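Fiber protein (Raptor siadenovirus a, PDB 5FJL) forms the trimeric fibre of the virion, whose C-terminal head domain probably attaches the virus to its host-cell receptor. Local coordinates at residues A[121-124]-A[125-128]. Numbering follows the deposited sequence.
Sequences FITT and DHVY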
ATOM      1  N   PHE A 121       8.627   0.711 -15.420  1.00 15.08           N
ATOM      2  CA  PHE A 121       8.160   0.639 -16.803  1.00 15.60           C
ATOM      3  C   PHE A 121       9.261   1.114 -17.713  1.00 16.15           C
ATOM      4  O   PHE A 121       9.767   2.213 -17.546  1.00 17.50           O
ATOM      5  CB  PHE A 121       6.882   1.484 -17.032  1.00 16.35           C
ATOM      6  CG  PHE A 121       5.708   1.003 -16.219  1.00 16.05           C
ATOM      7  CD1 PHE A 121       5.476   1.496 -14.934  1.00 17.62           C
ATOM      8  CD2 PHE A 121       4.820   0.063 -16.726  1.00 17.54           C
ATOM      9  CE1 PHE A 121       4.416   1.030 -14.181  1.00 18.13           C
ATOM     10  CE2 PHE A 121       3.749  -0.384 -15.959  1.00 18.20           C
ATOM     11  CZ  PHE A 121       3.571   0.087 -14.681  1.00 17.96           C
ATOM     12  N   ILE A 122       9.637   0.252 -18.652  1.00 15.56           N
ATOM     13  CA  ILE A 122      10.645   0.570 -19.668  1.00 15.29           C
ATOM     14  C   ILE A 122       9.934   0.844 -20.975  1.00 14.85           C
ATOM     15  O   ILE A 122       9.190  -0.006 -21.476  1.00 15.54           O
ATOM     16  CB  ILE A 122      11.626  -0.604 -19.864  1.00 16.96           C
ATOM     17  CG1 ILE A 122      12.213  -1.077 -18.534  1.00 19.22           C
ATOM     18  CG2 ILE A 122      12.681  -0.242 -20.892  1.00 17.81           C
ATOM     19  CD1 ILE A 122      13.045  -0.089 -17.819  1.00 21.09           C
ATOM     20  N   THR A 123      10.145   2.047 -21.523  1.00 15.76           N
ATOM     21  CA  THR A 123       9.696   2.383 -22.857  1.00 16.64           C
ATOM     22  C   THR A 123      10.954   2.550 -23.731  1.00 17.10           C
ATOM     23  O   THR A 123      12.080   2.488 -23.226  1.00 17.13           O
ATOM     24  CB  THR A 123       8.842   3.651 -22.886  1.00 17.40           C
ATOM     25  OG1 THR A 123       9.642   4.763 -22.541  1.00 17.08           O
ATOM     26  CG2 THR A 123       7.636   3.532 -21.903  1.00 18.30           C
ATOM     27  N   THR A 124      10.774   2.778 -25.027  1.00 17.60           N
ATOM     28  CA  THR A 124      11.952   3.009 -25.868  1.00 18.35           C
ATOM     29  C   THR A 124      12.785   4.163 -25.350  1.00 18.59           C
ATOM     30  O   THR A 124      14.039   4.075 -25.311  1.00 18.37           O
ATOM     31  CB  THR A 124      11.509   3.289 -27.321  1.00 19.94           C
ATOM     32  OG1 THR A 124      10.820   2.148 -27.832  1.00 23.56           O
ATOM     33  CG2 THR A 124      12.717   3.608 -28.188  1.00 20.88           C
ATOM     34  N   ASP A 125      12.149   5.258 -24.912  1.00 18.10           N
ATOM     35  CA  ASP A 125      12.871   6.444 -24.518  1.00 18.96           C
ATOM     36  C   ASP A 125      13.060   6.653 -23.059  1.00 18.78           C
ATOM     37  O   ASP A 125      13.882   7.486 -22.664  1.00 21.80           O
ATOM     38  CB  ASP A 125      12.171   7.684 -25.086  1.00 22.37           C
ATOM     39  CG  ASP A 125      12.287   7.795 -26.609  1.00 25.85           C
ATOM     40  OD1 ASP A 125      13.081   7.092 -27.274  1.00 24.84           O
ATOM     41  OD2 ASP A 125      11.567   8.672 -27.160  1.00 31.27           O
ATOM     42  N   HIS A 126      12.285   5.975 -22.193  1.00 18.73           N
ATOM     43  CA  HIS A 126      12.261   6.330 -20.773  1.00 19.71           C
ATOM     44  C   HIS A 126      12.219   5.130 -19.840  1.00 18.12           C
ATOM     45  O   HIS A 126      11.905   4.015 -20.250  1.00 17.51           O
ATOM     46  CB  HIS A 126      11.038   7.251 -20.443  1.00 21.45           C
ATOM     47  CG  HIS A 126      11.091   8.564 -21.136  1.00 25.25           C
ATOM     48  ND1 HIS A 126      10.301   8.873 -22.219  1.00 27.12           N
ATOM     49  CD2 HIS A 126      11.907   9.620 -20.942  1.00 29.12           C
ATOM     50  CE1 HIS A 126      10.602  10.091 -22.638  1.00 29.08           C
ATOM     51  NE2 HIS A 126      11.558  10.569 -21.867  1.00 31.59           N
ATOM     52  N   VAL A 127      12.507   5.395 -18.575  1.00 18.24           N
ATOM     53  CA  VAL A 127      12.363   4.460 -17.487  1.00 19.19           C
ATOM     54  C   VAL A 127      11.522   5.168 -16.446  1.00 20.30           C
ATOM     55  O   VAL A 127      11.897   6.263 -15.965  1.00 22.66           O
ATOM     56  CB  VAL A 127      13.696   4.058 -16.870  1.00 20.15           C
ATOM     57  CG1 VAL A 127      13.498   3.112 -15.682  1.00 21.65           C
ATOM     58  CG2 VAL A 127      14.558   3.361 -17.903  1.00 22.21           C
ATOM     59  N   TYR A 128      10.398   4.562 -16.075  1.00 17.48           N
ATOM     60  CA  TYR A 128       9.480   5.137 -15.088  1.00 18.10           C
ATOM     61  C   TYR A 128       9.450   4.193 -13.895  1.00 19.22           C
ATOM     62  O   TYR A 128       9.017   3.052 -14.000  1.00 20.70           O
ATOM     63  CB  TYR A 128       8.083   5.278 -15.666  1.00 18.67           C
ATOM     64  CG  TYR A 128       8.003   6.217 -16.826  1.00 18.94           C
ATOM     65  CD1 TYR A 128       8.191   7.580 -16.637  1.00 20.97           C
ATOM     66  CD2 TYR A 128       7.754   5.765 -18.111  1.00 19.21           C
ATOM     67  CE1 TYR A 128       8.172   8.452 -17.709  1.00 22.37           C
ATOM     68  CE2 TYR A 128       7.688   6.636 -19.182  1.00 20.94           C
ATOM     69  CZ  TYR A 128       7.892   7.984 -18.955  1.00 21.54           C
ATOM     70  OH  TYR A 128       7.834   8.889 -19.996  1.00 23.40           O
TER
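Thr123 and His126 close the tight end of the β hairpin that joins strand 115-122 to strand 127-138 in the fibre head. Thr123 N donates to His126 O at 2.9 Å, and in return the hydroxyl oxygen of Thr123 accepts the hydrogen of His126 N, with OG1 to N also 2.9 Å but the bond bent, 136° at the hydrogen. This second bond depends on chi1 of 67°, which sets OG1 between the backbone N and the carbonyl carbon, facing into the turn. The same rotation lays the methyl CG2 of Thr123 near the plane of the Tyr128 ring, 4.1 Å from its edge atom CE2. Threonine thus serves both neighbours, with a hydroxyl for the turn and a methyl for the aromatic.

Farther in, Phe121 and Tyr128 form an antiparallel hydrogen-bonded pair, Phe121 N to Tyr128 O and Tyr128 N to Phe121 O, both 2.8 Å and nearly straight. Phe121 CB stands 4.2 Å from Tyr128 CB, yet the phenyl ring leads away from Tyr128 and is buried against Leu96 and Met161, with Arg150 in a cation-pi contact. On the other face, Ile122 and Val127 lie side by side, pointing the same way; Val127 CG2 lies 3.8 Å and Val127 CG1 3.9 Å from Ile122 CD1. Both are β-branched, which suits extended strand backbone.

Glu156 OE2 is hydrogen-bonded to Tyr128 OH, while OE1 is hydrogen-bonded to both Thr123 OG1 and His126 ND1. The carboxylate therefore ties three side chains of the hairpin together, and its negative charge would probably favour protonation of the imidazole.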